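Side-chain contacts in TBC1 domain family member 22A (Homo sapiens, PDB 2QFZ), which may act as a GTPase-activating protein for Rab family GTPases through its all-helical TBC domain: residues P113-E118 / L153-F158; I202-T207 / Q214-M219. One frame throughout, in Å; residues are numbered along the deposited sequence.

Interaction 1 of 2, residues P113-E118 / L153-F158; sequences PRMSPE and LVTPFF
Met115 and Pro117 reach Thr155 from the loop between helices 102-111 and 118-121, within the TBC domain. Thr155 lies on helix 150-162, which is kinked at Pro156. Arg114 comes just before the touching residues. It closes an IxxDxxR sequence with Asp111, consistent with the arginine finger of TBC-type Rab GAPs. Its side chain turns away to Gln148, which fits the glutamine finger of the YxQ motif. Met115 points toward helix 150-162. Its chain bends at the thioether (chi3 -95°), and the terminal methyl CE lies 3.5 Å from Thr155 OG1. This is a methyl-to-oxygen contact; the two side chains run in opposite directions, offset from each other. Ser116 contributes its backbone carbonyl, and a water joins it to the helix. The water donates to Ser116 O at 2.7 Å and accepts from Thr155 OG1 at 2.7 Å. The two partners subtend about 106° at the water, close to tetrahedral. Ser116 O and Thr155 OG1 are 4.3 Å apart, so the water bridges the pair. The peptide bond before Pro117 is cis, so Ser116 O and Pro117 CD lie on the same side of it, both facing the threonine. Leu260 of helix 260-270 touches both Pro117 and Thr155, while Phe130 packs on Thr155 from helix 124-140. Rotation about chi1 (-47°) sets the threonine's two branches to separate tasks. OG1, beside the backbone N, serves the water; CG2, opposite that N, meets the proline ring at CD, 3.9 Å away.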
ATOM      1  N   PRO A 113      -9.344  -6.964 -14.487  1.00 42.57           N
ATOM      2  CA  PRO A 113      -9.208  -6.442 -15.863  1.00 43.26           C
ATOM      3  C   PRO A 113      -9.293  -4.935 -16.085  1.00 44.94           C
ATOM      4  O   PRO A 113      -8.706  -4.451 -17.044  1.00 47.10           O
ATOM      5  CB  PRO A 113     -10.326  -7.161 -16.603  1.00 44.45           C
ATOM      6  CG  PRO A 113     -10.337  -8.507 -15.949  1.00 43.93           C
ATOM      7  CD  PRO A 113     -10.221  -8.148 -14.477  1.00 43.96           C
ATOM      8  N   ARG A 114      -9.972  -4.201 -15.216  1.00 45.94           N
ATOM      9  CA  ARG A 114     -10.157  -2.755 -15.400  1.00 49.61           C
ATOM     10  C   ARG A 114      -9.429  -1.913 -14.347  1.00 48.02           C
ATOM     11  O   ARG A 114      -9.729  -0.716 -14.200  1.00 47.88           O
ATOM     12  CB  ARG A 114     -11.653  -2.359 -15.353  1.00 52.89           C
ATOM     13  CG  ARG A 114     -12.716  -3.448 -15.662  1.00 54.87           C
ATOM     14  CD  ARG A 114     -14.053  -3.144 -14.922  1.00 56.18           C
ATOM     15  NE  ARG A 114     -13.801  -2.817 -13.515  1.00 58.56           N
ATOM     16  CZ  ARG A 114     -14.733  -2.532 -12.602  1.00 59.87           C
ATOM     17  NH1 ARG A 114     -14.336  -2.226 -11.352  1.00 57.71           N
ATOM     18  NH2 ARG A 114     -16.041  -2.563 -12.909  1.00 58.95           N
ATOM     19  N   MET A 115      -8.497  -2.509 -13.603  1.00 44.40           N
ATOM     20  CA  MET A 115      -7.777  -1.750 -12.572  1.00 40.71           C
ATOM     21  C   MET A 115      -6.527  -1.073 -13.170  1.00 41.07           C
ATOM     22  O   MET A 115      -6.149  -1.324 -14.312  1.00 37.86           O
ATOM     23  CB  MET A 115      -7.444  -2.640 -11.350  1.00 38.98           C
ATOM     24  CG  MET A 115      -6.234  -3.514 -11.495  1.00 36.98           C
ATOM     25  SD  MET A 115      -6.094  -4.740 -10.176  1.00 34.15           S
ATOM     26  CE  MET A 115      -4.994  -3.875  -9.044  1.00 36.37           C
ATOM     27  N   SER A 116      -5.913  -0.198 -12.381  1.00 42.31           N
ATOM     28  CA  SER A 116      -4.753   0.574 -12.798  1.00 45.22           C
ATOM     29  C   SER A 116      -3.484  -0.034 -12.173  1.00 46.05           C
ATOM     30  O   SER A 116      -3.567  -0.660 -11.111  1.00 47.58           O
ATOM     31  CB  SER A 116      -4.956   2.048 -12.383  1.00 48.18           C
ATOM     32  OG  SER A 116      -3.730   2.687 -12.060  1.00 50.58           O
ATOM     33  N   PRO A 117      -2.307   0.133 -12.821  1.00 46.00           N
ATOM     34  CA  PRO A 117      -2.032   0.743 -14.130  1.00 43.92           C
ATOM     35  C   PRO A 117      -2.280  -0.216 -15.293  1.00 41.17           C
ATOM     36  O   PRO A 117      -1.877  -1.382 -15.237  1.00 41.29           O
ATOM     37  CB  PRO A 117      -0.549   1.121 -14.027  1.00 44.72           C
ATOM     38  CG  PRO A 117      -0.170   0.846 -12.558  1.00 43.65           C
ATOM     39  CD  PRO A 117      -1.048  -0.239 -12.156  1.00 43.57           C
ATOM     40  N   GLU A 118      -2.946   0.284 -16.331  1.00 39.85           N
ATOM     41  CA  GLU A 118      -3.499  -0.554 -17.409  1.00 40.63           C
ATOM     42  C   GLU A 118      -2.446  -1.283 -18.278  1.00 39.10           C
ATOM     43  O   GLU A 118      -2.671  -2.408 -18.713  1.00 40.22           O
ATOM     44  CB  GLU A 118      -4.421   0.287 -18.309  1.00 42.69           C
ATOM     45  N   LEU A 153      -3.795  -3.323  -3.368  1.00 18.36           N
ATOM     46  CA  LEU A 153      -2.682  -3.581  -2.461  1.00 20.52           C
ATOM     47  C   LEU A 153      -1.712  -4.657  -2.989  1.00 19.57           C
ATOM     48  O   LEU A 153      -0.592  -4.768  -2.492  1.00 24.53           O
ATOM     49  CB  LEU A 153      -3.196  -3.902  -1.054  1.00 20.87           C
ATOM     50  CG  LEU A 153      -4.240  -2.932  -0.504  1.00 21.34           C
ATOM     51  CD1 LEU A 153      -4.610  -3.331   0.880  1.00 27.06           C
ATOM     52  CD2 LEU A 153      -3.832  -1.507  -0.530  1.00 22.30           C
ATOM     53  N   VAL A 154      -2.118  -5.416  -4.017  1.00 19.96           N
ATOM     54  CA  VAL A 154      -1.225  -6.382  -4.672  1.00 19.52           C
ATOM     55  C   VAL A 154      -0.125  -5.659  -5.465  1.00 20.43           C
ATOM     56  O   VAL A 154       1.012  -6.098  -5.495  1.00 20.41           O
ATOM     57  CB  VAL A 154      -1.999  -7.329  -5.674  1.00 23.01           C
ATOM     58  CG1 VAL A 154      -1.015  -8.306  -6.394  1.00 23.70           C
ATOM     59  CG2 VAL A 154      -3.108  -8.110  -4.976  1.00 19.89           C
ATOM     60  N   THR A 155      -0.486  -4.558  -6.122  1.00 18.92           N
ATOM     61  CA  THR A 155       0.380  -3.931  -7.155  1.00 20.56           C
ATOM     62  C   THR A 155       1.766  -3.448  -6.684  1.00 20.43           C
ATOM     63  O   THR A 155       2.749  -3.681  -7.362  1.00 18.73           O
ATOM     64  CB  THR A 155      -0.388  -2.778  -7.886  1.00 22.46           C
ATOM     65  OG1 THR A 155      -1.690  -3.256  -8.251  1.00 21.74           O
ATOM     66  CG2 THR A 155       0.364  -2.265  -9.121  1.00 20.56           C
ATOM     67  N   PRO A 156       1.858  -2.747  -5.536  1.00 16.84           N
ATOM     68  CA  PRO A 156       3.190  -2.330  -5.157  1.00 17.91           C
ATOM     69  C   PRO A 156       4.170  -3.482  -4.834  1.00 16.10           C
ATOM     70  O   PRO A 156       5.326  -3.431  -5.228  1.00 19.75           O
ATOM     71  CB  PRO A 156       2.928  -1.452  -3.939  1.00 16.43           C
ATOM     72  CG  PRO A 156       1.495  -1.042  -4.121  1.00 14.53           C
ATOM     73  CD  PRO A 156       0.858  -2.224  -4.602  1.00 16.59           C
ATOM     74  N   PHE A 157       3.721  -4.508  -4.135  1.00 16.50           N
ATOM     75  CA  PHE A 157       4.590  -5.662  -3.887  1.00 15.61           C
ATOM     76  C   PHE A 157       5.049  -6.311  -5.235  1.00 17.24           C
ATOM     77  O   PHE A 157       6.210  -6.592  -5.449  1.00 14.06           O
ATOM     78  CB  PHE A 157       3.861  -6.651  -2.987  1.00 16.24           C
ATOM     79  CG  PHE A 157       3.587  -6.128  -1.619  1.00 13.40           C
ATOM     80  CD1 PHE A 157       4.628  -5.907  -0.740  1.00 14.24           C
ATOM     81  CD2 PHE A 157       2.309  -5.847  -1.205  1.00 17.61           C
ATOM     82  CE1 PHE A 157       4.403  -5.434   0.552  1.00 16.52           C
ATOM     83  CE2 PHE A 157       2.075  -5.360   0.095  1.00 17.77           C
ATOM     84  CZ  PHE A 157       3.123  -5.172   0.965  1.00 19.38           C
ATOM     85  N   PHE A 158       4.129  -6.467  -6.159  1.00 17.92           N
ATOM     86  CA  PHE A 158       4.409  -7.215  -7.362  1.00 20.12           C
ATOM     87  C   PHE A 158       5.389  -6.422  -8.222  1.00 23.58           C
ATOM     88  O   PHE A 158       6.353  -6.976  -8.731  1.00 20.05           O
ATOM     89  CB  PHE A 158       3.109  -7.537  -8.134  1.00 21.47           C
ATOM     90  CG  PHE A 158       3.352  -8.188  -9.474  1.00 23.57           C
ATOM     91  CD1 PHE A 158       3.511  -9.586  -9.570  1.00 22.98           C
ATOM     92  CD2 PHE A 158       3.476  -7.406 -10.626  1.00 24.20           C
ATOM     93  CE1 PHE A 158       3.760 -10.193 -10.838  1.00 28.20           C
ATOM     94  CE2 PHE A 158       3.746  -7.982 -11.874  1.00 23.89           C
ATOM     95  CZ  PHE A 158       3.869  -9.378 -11.986  1.00 25.21           C
TER
HETATM   96  O   HOH W   1      -3.037  -0.972  -8.464  1.00 25.49           O

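Interaction 2 of 2, residues I202-T207 / Q214-M219; sequences IQDNYT and QMKVKM
Lys216 stretches from helix 211-227 to Asn205 and Ile202, in the turn that precedes this helix in the TBC domain. Its CG sits beside the backbone N (chi1 -69°), chi2 and chi3 are close to extended, and the chain bends at chi4 (-147°). The two side chains of the turn each cross the lysine at about a right angle. Asn205 has CG beside its backbone N (chi1 -77°), which brings the amide oxygen up to the end of the lysine. OD1 is 3.1 Å from Lys216 CE and 3.3 Å from Lys216 NZ. The ammonium nitrogen is tilted well out of the amide plane, whereas CE stays nearer to it. The carbonyl dipole would probably favour the positive end of the lysine. The CG2 methyl of Ile202 lies 3.7 Å from Lys216 NZ, a van der Waals contact of a methyl with the charged end. Asp204 brings a negative charge nearby, but its OD1 is 4.6 Å from Lys216 NZ, too far for a salt bridge. It may still steady the ammonium group electrostatically. The turn is held by its own backbone: Asn205 N donates to Ile202 O at 3.0 Å. On its other side, Asn205 rests CB on a face of the Tyr206 ring, 3.5 Å above the plane and toward the rim. Backbone bonding between Asp204 and Gly212, and a bond from Gln210 NE2 to Asn205 O, tie the turn to the start of helix 211-227. That helix lies against helix 242-251 through Val217, while Lys216 and Met219 touch Leu282 of helix 276-291.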
ATOM      1  N   ILE A 202      -4.365  -4.579   9.322  1.00 22.42           N
ATOM      2  CA  ILE A 202      -5.604  -3.747   9.104  1.00 21.42           C
ATOM      3  C   ILE A 202      -6.841  -4.623   8.951  1.00 19.93           C
ATOM      4  O   ILE A 202      -7.712  -4.403   8.092  1.00 23.07           O
ATOM      5  CB  ILE A 202      -5.433  -2.734   7.924  1.00 21.35           C
ATOM      6  CG1 ILE A 202      -5.221  -3.464   6.561  1.00 22.12           C
ATOM      7  CG2 ILE A 202      -4.291  -1.742   8.223  1.00 18.92           C
ATOM      8  CD1 ILE A 202      -4.810  -2.572   5.398  1.00 19.89           C
ATOM      9  N   GLN A 203      -6.933  -5.606   9.837  1.00 27.09           N
ATOM     10  CA  GLN A 203      -7.920  -6.700   9.714  1.00 30.97           C
ATOM     11  C   GLN A 203      -9.360  -6.243   9.704  1.00 29.03           C
ATOM     12  O   GLN A 203     -10.175  -6.805   8.986  1.00 31.31           O
ATOM     13  CB  GLN A 203      -7.753  -7.706  10.863  1.00 30.63           C
ATOM     14  CG  GLN A 203      -6.489  -8.419  10.784  1.00 33.28           C
ATOM     15  CD  GLN A 203      -6.455  -9.679  11.594  1.00 33.78           C
ATOM     16  OE1 GLN A 203      -7.461 -10.385  11.731  1.00 35.81           O
ATOM     17  NE2 GLN A 203      -5.291  -9.981  12.130  1.00 34.70           N
ATOM     18  N   ASP A 204      -9.656  -5.230  10.514  1.00 26.00           N
ATOM     19  CA  ASP A 204     -11.029  -4.706  10.652  1.00 31.78           C
ATOM     20  C   ASP A 204     -11.503  -3.842   9.457  1.00 27.48           C
ATOM     21  O   ASP A 204     -12.686  -3.523   9.349  1.00 24.04           O
ATOM     22  CB  ASP A 204     -11.165  -3.910  11.969  1.00 37.69           C
ATOM     23  CG  ASP A 204     -10.137  -2.794  12.101  1.00 43.75           C
ATOM     24  OD1 ASP A 204      -9.152  -2.750  11.313  1.00 50.13           O
ATOM     25  OD2 ASP A 204     -10.297  -1.961  13.027  1.00 53.56           O
ATOM     26  N   ASN A 205     -10.574  -3.474   8.577  1.00 22.94           N
ATOM     27  CA  ASN A 205     -10.927  -2.720   7.346  1.00 25.58           C
ATOM     28  C   ASN A 205     -11.797  -3.482   6.389  1.00 22.00           C
ATOM     29  O   ASN A 205     -12.479  -2.866   5.582  1.00 23.78           O
ATOM     30  CB  ASN A 205      -9.666  -2.266   6.578  1.00 25.94           C
ATOM     31  CG  ASN A 205      -9.004  -1.072   7.202  1.00 26.40           C
ATOM     32  OD1 ASN A 205      -9.343  -0.688   8.310  1.00 27.78           O
ATOM     33  ND2 ASN A 205      -8.063  -0.464   6.480  1.00 22.42           N
ATOM     34  N   TYR A 206     -11.769  -4.812   6.470  1.00 23.50           N
ATOM     35  CA  TYR A 206     -12.320  -5.665   5.418  1.00 21.92           C
ATOM     36  C   TYR A 206     -13.269  -6.782   5.890  1.00 23.77           C
ATOM     37  O   TYR A 206     -13.761  -7.535   5.068  1.00 21.08           O
ATOM     38  CB  TYR A 206     -11.196  -6.239   4.549  1.00 21.34           C
ATOM     39  CG  TYR A 206     -10.313  -5.154   3.947  1.00 23.63           C
ATOM     40  CD1 TYR A 206     -10.819  -4.273   2.970  1.00 24.52           C
ATOM     41  CD2 TYR A 206      -9.009  -4.972   4.364  1.00 25.46           C
ATOM     42  CE1 TYR A 206     -10.013  -3.246   2.431  1.00 23.99           C
ATOM     43  CE2 TYR A 206      -8.202  -3.957   3.816  1.00 25.22           C
ATOM     44  CZ  TYR A 206      -8.713  -3.118   2.853  1.00 22.49           C
ATOM     45  OH  TYR A 206      -7.931  -2.119   2.359  1.00 22.87           O
ATOM     46  N   THR A 207     -13.559  -6.835   7.180  1.00 18.85           N
ATOM     47  CA  THR A 207     -14.657  -7.630   7.657  1.00 23.87           C
ATOM     48  C   THR A 207     -16.032  -7.030   7.243  1.00 27.91           C
ATOM     49  O   THR A 207     -16.101  -5.955   6.596  1.00 26.20           O
ATOM     50  CB  THR A 207     -14.507  -7.931   9.177  1.00 25.36           C
ATOM     51  OG1 THR A 207     -14.389  -6.710   9.957  1.00 22.45           O
ATOM     52  CG2 THR A 207     -13.263  -8.797   9.381  1.00 26.99           C
ATOM     53  N   GLN A 214     -14.764   2.951   8.708  1.00 27.35           N
ATOM     54  CA  GLN A 214     -15.588   3.983   9.363  1.00 29.10           C
ATOM     55  C   GLN A 214     -14.930   4.613  10.560  1.00 24.66           C
ATOM     56  O   GLN A 214     -14.988   5.836  10.734  1.00 23.86           O
ATOM     57  CB  GLN A 214     -16.950   3.409   9.787  1.00 35.05           C
ATOM     58  CG  GLN A 214     -18.006   3.564   8.713  1.00 42.49           C
ATOM     59  CD  GLN A 214     -17.751   2.686   7.505  1.00 43.32           C
ATOM     60  OE1 GLN A 214     -17.390   1.525   7.639  1.00 49.92           O
ATOM     61  NE2 GLN A 214     -17.947   3.239   6.318  1.00 46.68           N
ATOM     62  N   MET A 215     -14.305   3.773  11.376  1.00 22.33           N
ATOM     63  CA  MET A 215     -13.557   4.235  12.509  1.00 25.21           C
ATOM     64  C   MET A 215     -12.411   5.150  12.102  1.00 24.97           C
ATOM     65  O   MET A 215     -12.249   6.216  12.678  1.00 24.42           O
ATOM     66  CB  MET A 215     -13.008   3.038  13.308  1.00 29.35           C
ATOM     67  CG  MET A 215     -12.393   3.447  14.660  1.00 36.51           C
ATOM     68  SD  MET A 215     -13.627   4.223  15.742  1.00 42.47           S
ATOM     69  CE  MET A 215     -14.688   2.826  16.099  1.00 38.55           C
ATOM     70  N   LYS A 216     -11.620   4.736  11.115  1.00 23.12           N
ATOM     71  CA  LYS A 216     -10.514   5.583  10.608  1.00 24.54           C
ATOM     72  C   LYS A 216     -10.960   6.901   9.963  1.00 22.74           C
ATOM     73  O   LYS A 216     -10.284   7.926  10.109  1.00 18.89           O
ATOM     74  CB  LYS A 216      -9.647   4.812   9.632  1.00 24.78           C
ATOM     75  CG  LYS A 216      -8.843   3.708  10.342  1.00 31.34           C
ATOM     76  CD  LYS A 216      -8.197   2.704   9.394  1.00 30.94           C
ATOM     77  CE  LYS A 216      -7.889   1.369  10.174  1.00 33.29           C
ATOM     78  NZ  LYS A 216      -6.658   0.734   9.648  1.00 35.35           N
ATOM     79  N   VAL A 217     -12.063   6.879   9.228  1.00 18.68           N
ATOM     80  CA  VAL A 217     -12.605   8.123   8.666  1.00 16.15           C
ATOM     81  C   VAL A 217     -13.059   9.093   9.783  1.00 18.50           C
ATOM     82  O   VAL A 217     -12.920  10.314   9.656  1.00 23.62           O
ATOM     83  CB  VAL A 217     -13.706   7.825   7.699  1.00 17.60           C
ATOM     84  CG1 VAL A 217     -14.473   9.107   7.294  1.00 17.53           C
ATOM     85  CG2 VAL A 217     -13.124   7.104   6.473  1.00 19.06           C
ATOM     86  N   LYS A 218     -13.595   8.544  10.861  1.00 21.95           N
ATOM     87  CA  LYS A 218     -14.090   9.347  12.000  1.00 24.99           C
ATOM     88  C   LYS A 218     -12.900   9.919  12.779  1.00 24.72           C
ATOM     89  O   LYS A 218     -12.920  11.078  13.158  1.00 25.24           O
ATOM     90  CB  LYS A 218     -15.011   8.492  12.893  1.00 24.05           C
ATOM     91  CG  LYS A 218     -15.497   9.157  14.139  1.00 27.74           C
ATOM     92  CD  LYS A 218     -16.227  10.478  13.901  1.00 31.73           C
ATOM     93  CE  LYS A 218     -16.764  11.038  15.218  1.00 35.48           C
ATOM     94  NZ  LYS A 218     -17.497  12.331  15.047  1.00 37.26           N
ATOM     95  N   MET A 219     -11.858   9.107  13.022  1.00 23.30           N
ATOM     96  CA  MET A 219     -10.632   9.622  13.634  1.00 26.22           C
ATOM     97  C   MET A 219      -9.947  10.655  12.753  1.00 23.25           C
ATOM     98  O   MET A 219      -9.376  11.585  13.266  1.00 23.00           O
ATOM     99  CB  MET A 219      -9.654   8.508  13.939  1.00 27.11           C
ATOM    100  CG  MET A 219     -10.155   7.516  14.982  1.00 32.68           C
ATOM    101  SD  MET A 219      -8.828   6.369  15.366  1.00 43.19           S
ATOM    102  CE  MET A 219      -9.070   5.139  14.080  1.00 39.44           C
TER

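How the interactions relate
Interaction 1 closes before interaction 2 opens along the chain, and their centres are about 22 Å apart. They nevertheless touch directly. Leu153 CD1, from the helix of interaction 1, packs against Tyr206 OH, from the turn of interaction 2, at 3.8 Å. The same hydroxyl is hydrogen-bonded to Asn251 O, so this meeting point also involves the end of helix 242-251. The presumed finger pair, Arg114 and Gln148, lies beside interaction 1. Interaction 2 is remote from it: Arg114 CZ and Lys216 NZ are 23.9 Å apart. Interaction 1 therefore belongs to the surroundings of the probable catalytic site, whereas interaction 2 joins consecutive parts of the helical framework.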